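Type II antifreeze protein (Brachyopsis rostratus, PDB 2ZIB) binds ice crystals and inhibits their growth, which keeps the blood of its fish from freezing in seawater below zero degrees. Local coordinates at residues A[9-12]-A[13-16]; A[54-57]-A[58-62]. All blocks are in the same frame, centred on the assembly; numbering follows the deposited sequence.

Overall arrangement
Contact 1 and contact 2 lie in series along the chain of a C-type lectin fold, their centres about 15 Å apart. Contact 1 is a turn at the surface, about 17 Å from the centre of the chain, and leads into strand 15-17. Contact 2 covers the later part of helix 51-60 and the residues that follow, about 10 Å from that centre and partly buried. They meet through side-chain hydroxyls: T15 OG1 and Y56 OH are 2.8 Å apart, a probable hydrogen bond, which would link strand 15-17 to the helix. Strand 20-26 also joins them, pairing with strand 15-17 and lying against the helix side chains through F22 and S24.

Contact 1. Residues A[9-12]-A[13-16]; sequences VCPA and GWTL
The indole of W14 meets the residues before it mainly along one edge, where A12 O lies in the ring plane, 3.6 Å from W14 CD1. P11 O approaches the same carbon obliquely, and P11 CB reaches W14 CD1 from the pyrrolidine ring at 4.1 Å. With CG placed beside the backbone N (chi1 -63°), the indole is directed to the strands beyond the turn, where it meets the ring of Y23 and forms a cation-pi contact with K130.

The backbone from P11 to W14 makes a type II beta turn, with A12 and G13 at its corners. P11 lends the closing carbonyl: W14 N donates to P11 O over 2.9 Å. The N-H...O angle of this bond is 155°. Proline suits the entry to the turn, since its ring restricts its own phi to a value that fits the extended chain there. Glycine suits the second corner because the positive phi of G13 (98°) would press any CB against A12 O.

Just before the turn, on the incoming arm, C10 packs against the returning chain. Its CB lies 4.0 Å from W14 CB, while C10 SG lies against L16, 3.5 Å from its CA, with L16 CB and CD1 also close. That sulfur is covalently joined to C21 on strand 20-26, and the leucine supplies apolar carbon to one side of the disulfide. A water sits between C10 O and W14 O, able to donate to either.

The chemistry is thus of three kinds: a backbone bond closes the turn, a water lies between its arms, and a disulfide fixes the incoming arm covalently to strand 20-26, holding this surface loop against the lectin fold.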
ATOM      1  N   VAL A   9     -10.965  17.655  -2.421  1.00 13.28           N
ATOM      2  CA  VAL A   9     -10.435  17.749  -1.058  1.00 12.68           C
ATOM      3  C   VAL A   9     -10.304  16.363  -0.474  1.00 10.72           C
ATOM      4  O   VAL A   9     -10.886  15.391  -0.973  1.00 10.12           O
ATOM      5  CB  VAL A   9     -11.332  18.638  -0.101  1.00 12.85           C
ATOM      6  CG1 VAL A   9     -11.470  20.095  -0.611  1.00 16.74           C
ATOM      7  CG2 VAL A   9     -12.696  18.038   0.170  1.00 14.13           C
ATOM      8  N   CYS A  10      -9.546  16.311   0.607  1.00 10.01           N
ATOM      9  CA  CYS A  10      -9.423  15.101   1.392  1.00  9.35           C
ATOM     10  C   CYS A  10      -9.918  15.340   2.805  1.00  9.24           C
ATOM     11  O   CYS A  10      -9.797  16.443   3.294  1.00 10.38           O
ATOM     12  CB  CYS A  10      -7.975  14.588   1.441  1.00 10.21           C
ATOM     13  SG  CYS A  10      -7.361  13.986  -0.138  1.00 10.99           S
ATOM     14  N   PRO A  11     -10.404  14.297   3.486  1.00  8.88           N
ATOM     15  CA  PRO A  11     -10.772  14.459   4.889  1.00  9.64           C
ATOM     16  C   PRO A  11      -9.519  14.828   5.701  1.00  9.28           C
ATOM     17  O   PRO A  11      -8.382  14.451   5.371  1.00  9.58           O
ATOM     18  CB  PRO A  11     -11.230  13.070   5.322  1.00 10.11           C
ATOM     19  CG  PRO A  11     -11.589  12.366   4.058  1.00 11.77           C
ATOM     20  CD  PRO A  11     -10.629  12.926   3.017  1.00  9.12           C
ATOM     21  N   ALA A  12      -9.737  15.539   6.812  1.00 10.41           N
ATOM     22  CA  ALA A  12      -8.658  15.863   7.729  1.00 11.72           C
ATOM     23  C   ALA A  12      -7.808  14.652   8.088  1.00 10.94           C
ATOM     24  O   ALA A  12      -8.301  13.598   8.495  1.00 11.61           O
ATOM     25  CB  ALA A  12      -9.233  16.478   8.961  1.00 13.97           C
ATOM     26  N   GLY A  13      -6.513  14.839   7.969  1.00 10.58           N
ATOM     27  CA  GLY A  13      -5.587  13.769   8.285  1.00 11.12           C
ATOM     28  C   GLY A  13      -5.117  13.025   7.041  1.00 10.24           C
ATOM     29  O   GLY A  13      -4.093  12.359   7.119  1.00 12.06           O
ATOM     30  N   TRP A  14      -5.779  13.205   5.906  1.00 10.03           N
ATOM     31  CA  TRP A  14      -5.413  12.541   4.656  1.00  9.32           C
ATOM     32  C   TRP A  14      -4.854  13.583   3.704  1.00 10.18           C
ATOM     33  O   TRP A  14      -5.227  14.782   3.785  1.00 11.52           O
ATOM     34  CB  TRP A  14      -6.680  11.896   4.077  1.00  8.35           C
ATOM     35  CG  TRP A  14      -7.294  10.829   4.891  1.00  7.16           C
ATOM     36  CD1 TRP A  14      -7.827  10.946   6.149  1.00  9.53           C
ATOM     37  CD2 TRP A  14      -7.461   9.467   4.505  1.00  6.83           C
ATOM     38  NE1 TRP A  14      -8.304   9.728   6.565  1.00  9.53           N
ATOM     39  CE2 TRP A  14      -8.082   8.793   5.582  1.00  8.00           C
ATOM     40  CE3 TRP A  14      -7.078   8.718   3.368  1.00  7.91           C
ATOM     41  CZ2 TRP A  14      -8.370   7.401   5.547  1.00  9.06           C
ATOM     42  CZ3 TRP A  14      -7.386   7.351   3.314  1.00  8.34           C
ATOM     43  CH2 TRP A  14      -8.039   6.717   4.401  1.00  8.85           C
ATOM     44  N   THR A  15      -4.040  13.150   2.747  1.00  9.92           N
ATOM     45  CA  THR A  15      -3.397  14.063   1.802  1.00 10.92           C
ATOM     46  C   THR A  15      -3.737  13.703   0.379  1.00  9.35           C
ATOM     47  O   THR A  15      -3.909  12.512   0.030  1.00 10.51           O
ATOM     48  CB  THR A  15      -1.886  14.089   2.014  1.00 12.04           C
ATOM     49  OG1 THR A  15      -1.324  12.759   1.859  1.00 12.88           O
ATOM     50  CG2 THR A  15      -1.563  14.597   3.387  1.00 13.35           C
ATOM     51  N   LEU A  16      -3.840  14.734  -0.453  1.00 11.12           N
ATOM     52  CA  LEU A  16      -4.318  14.589  -1.808  1.00 11.62           C
ATOM     53  C   LEU A  16      -3.188  14.352  -2.818  1.00 12.02           C
ATOM     54  O   LEU A  16      -2.200  15.083  -2.843  1.00 14.58           O
ATOM     55  CB  LEU A  16      -5.088  15.895  -2.171  1.00 12.28           C
ATOM     56  CG  LEU A  16      -5.677  15.926  -3.584  1.00 13.37           C
ATOM     57  CD1 LEU A  16      -6.793  14.903  -3.814  1.00 14.00           C
ATOM     58  CD2 LEU A  16      -6.201  17.305  -3.865  1.00 15.46           C
TER
HETATM   59  O   HOH W   1      -6.845  17.097   4.022  1.00 22.62           O

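Contact 2. Residues A[54-57]-A[58-62]; sequences QLYI and KDIVA
K58 and L55 run side by side on the outer part of the helix, and the lysine can be followed outward from its CB. That carbon rests 3.2 Å from Q54 O, with L55 O also near. CG stands opposite the backbone N (chi1 166°), and the chain beyond is extended, which brings K58 CD alongside L55 CD2 at 4.1 Å before CE and NZ continue past the leucine. Lysine suits this place because its methylenes can cover an apolar neighbour while the ammonium goes on toward the surface.

On another side of the helix, Y56 and I60, four residues apart, meet at a slant: CE2 of the Y56 ring is 4.1 Å from I60 CG1, which approaches obliquely. I57 and V61 repeat the four-residue spacing, CG2 against CG1.

K58 N to Q54 O is an ordinary i to i+4 backbone bond of 2.8 Å at 161°. Further on, I57 O accepts two protons: I60 N comes from above the carbonyl plane at 2.9 Å, a three-residue bond, whereas V61 N lies nearly along the C=O axis of I57 at 3.2 Å. Taking both bonds gives this stretch some 3-10 character.

Helix 51-60 lies against the sheet: I57 and I60, with V61 just after them, touch I127 of strand 124-131 with short, stiff, branched carbon surfaces that suit such packing, and Y56 meets F22 of strand 20-26. Q54 is buried, its amide bonded to W115 NE1 and D112 O, tying the helix to strand 115-118 and the loop before it.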
ATOM      1  N   GLN A  54       4.251   5.854  -6.708  1.00 12.36           N
ATOM      2  CA  GLN A  54       5.331   5.284  -5.894  1.00 13.01           C
ATOM      3  C   GLN A  54       6.084   6.416  -5.225  1.00 13.54           C
ATOM      4  O   GLN A  54       6.375   6.377  -4.040  1.00 12.40           O
ATOM      5  CB  GLN A  54       6.263   4.439  -6.777  1.00 12.31           C
ATOM      6  CG  GLN A  54       7.538   3.929  -6.091  1.00 11.91           C
ATOM      7  CD  GLN A  54       7.303   2.781  -5.099  1.00  9.71           C
ATOM      8  OE1 GLN A  54       6.194   2.224  -5.021  1.00 10.03           O
ATOM      9  NE2 GLN A  54       8.326   2.435  -4.335  1.00 10.24           N
ATOM     10  N   LEU A  55       6.479   7.417  -6.024  1.00 13.87           N
ATOM     11  CA  LEU A  55       7.284   8.498  -5.496  1.00 13.08           C
ATOM     12  C   LEU A  55       6.483   9.408  -4.560  1.00 13.84           C
ATOM     13  O   LEU A  55       7.011   9.894  -3.559  1.00 14.05           O
ATOM     14  CB  LEU A  55       7.896   9.316  -6.659  1.00 15.10           C
ATOM     15  CG  LEU A  55       8.938   8.572  -7.520  1.00 13.95           C
ATOM     16  CD1 LEU A  55       9.324   9.475  -8.747  1.00 15.41           C
ATOM     17  CD2 LEU A  55      10.193   8.148  -6.676  1.00 17.32           C
ATOM     18  N   TYR A  56       5.207   9.644  -4.868  1.00 13.04           N
ATOM     19  CA  TYR A  56       4.396  10.415  -3.924  1.00 14.53           C
ATOM     20  C   TYR A  56       4.302   9.711  -2.554  1.00 14.26           C
ATOM     21  O   TYR A  56       4.445  10.328  -1.497  1.00 14.60           O
ATOM     22  CB  TYR A  56       2.968  10.593  -4.480  1.00 15.09           C
ATOM     23  CG  TYR A  56       2.070  11.288  -3.479  1.00 14.00           C
ATOM     24  CD1 TYR A  56       2.129  12.682  -3.340  1.00 16.54           C
ATOM     25  CD2 TYR A  56       1.185  10.587  -2.662  1.00 13.98           C
ATOM     26  CE1 TYR A  56       1.347  13.372  -2.386  1.00 17.32           C
ATOM     27  CE2 TYR A  56       0.407  11.252  -1.714  1.00 14.43           C
ATOM     28  CZ  TYR A  56       0.474  12.629  -1.588  1.00 16.34           C
ATOM     29  OH  TYR A  56      -0.317  13.271  -0.656  1.00 18.61           O
ATOM     30  N   ILE A  57       4.015   8.420  -2.575  1.00 14.27           N
ATOM     31  CA  ILE A  57       3.872   7.669  -1.327  1.00 14.64           C
ATOM     32  C   ILE A  57       5.210   7.571  -0.609  1.00 15.37           C
ATOM     33  O   ILE A  57       5.270   7.761   0.614  1.00 14.99           O
ATOM     34  CB  ILE A  57       3.227   6.271  -1.591  1.00 13.76           C
ATOM     35  CG1 ILE A  57       1.767   6.412  -2.082  1.00 14.13           C
ATOM     36  CG2 ILE A  57       3.306   5.402  -0.353  1.00 14.95           C
ATOM     37  CD1 ILE A  57       1.176   5.144  -2.754  1.00 17.83           C
ATOM     38  N   LYS A  58       6.292   7.325  -1.362  1.00 14.66           N
ATOM     39  CA  LYS A  58       7.634   7.310  -0.782  1.00 16.33           C
ATOM     40  C   LYS A  58       7.854   8.562   0.028  1.00 16.62           C
ATOM     41  O   LYS A  58       8.390   8.519   1.116  1.00 16.94           O
ATOM     42  CB  LYS A  58       8.650   7.227  -1.916  1.00 15.80           C
ATOM     43  CG  LYS A  58      10.085   7.540  -1.500  1.00 16.28           C
ATOM     44  CD  LYS A  58      10.994   7.711  -2.711  1.00 18.19           C
ATOM     45  CE  LYS A  58      12.355   8.264  -2.334  1.00 19.57           C
ATOM     46  NZ  LYS A  58      12.964   8.953  -3.510  1.00 21.20           N
ATOM     47  N   ASP A  59       7.422   9.707  -0.513  1.00 16.19           N
ATOM     48  CA  ASP A  59       7.683  10.966   0.162  1.00 18.44           C
ATOM     49  C   ASP A  59       6.836  11.202   1.386  1.00 19.13           C
ATOM     50  O   ASP A  59       7.196  12.012   2.232  1.00 21.31           O
ATOM     51  CB  ASP A  59       7.518  12.121  -0.821  1.00 19.12           C
ATOM     52  CG  ASP A  59       8.578  12.115  -1.917  1.00 21.65           C
ATOM     53  OD1 ASP A  59       9.615  11.384  -1.826  1.00 23.48           O
ATOM     54  OD2 ASP A  59       8.427  12.801  -2.949  1.00 24.30           O
ATOM     55  N   ILE A  60       5.750  10.456   1.548  1.00 19.67           N
ATOM     56  CA  ILE A  60       4.929  10.618   2.744  1.00 21.62           C
ATOM     57  C   ILE A  60       5.473   9.846   3.929  1.00 21.72           C
ATOM     58  O   ILE A  60       5.443  10.336   5.059  1.00 22.65           O
ATOM     59  CB  ILE A  60       3.450  10.190   2.436  1.00 23.20           C
ATOM     60  CG1 ILE A  60       2.741  11.268   1.617  1.00 26.96           C
ATOM     61  CG2 ILE A  60       2.682   9.801   3.758  1.00 22.79           C
ATOM     62  CD1 ILE A  60       3.175  12.668   1.953  1.00 30.65           C
ATOM     63  N   VAL A  61       5.973   8.644   3.641  1.00 20.77           N
ATOM     64  CA  VAL A  61       6.125   7.605   4.674  1.00 19.73           C
ATOM     65  C   VAL A  61       7.497   7.691   5.341  1.00 20.04           C
ATOM     66  O   VAL A  61       8.430   8.253   4.770  1.00 20.45           O
ATOM     67  CB  VAL A  61       5.876   6.190   4.112  1.00 19.57           C
ATOM     68  CG1 VAL A  61       4.457   6.061   3.564  1.00 20.34           C
ATOM     69  CG2 VAL A  61       6.877   5.807   3.030  1.00 21.85           C
ATOM     70  N   ALA A  62       7.649   7.080   6.514  1.00 17.86           N
ATOM     71  CA  ALA A  62       8.890   7.269   7.273  1.00 19.39           C
ATOM     72  C   ALA A  62       9.770   6.053   7.392  1.00 19.43           C
ATOM     73  O   ALA A  62      10.763   6.097   8.117  1.00 21.14           O
ATOM     74  CB  ALA A  62       8.585   7.822   8.660  1.00 21.19           C
TER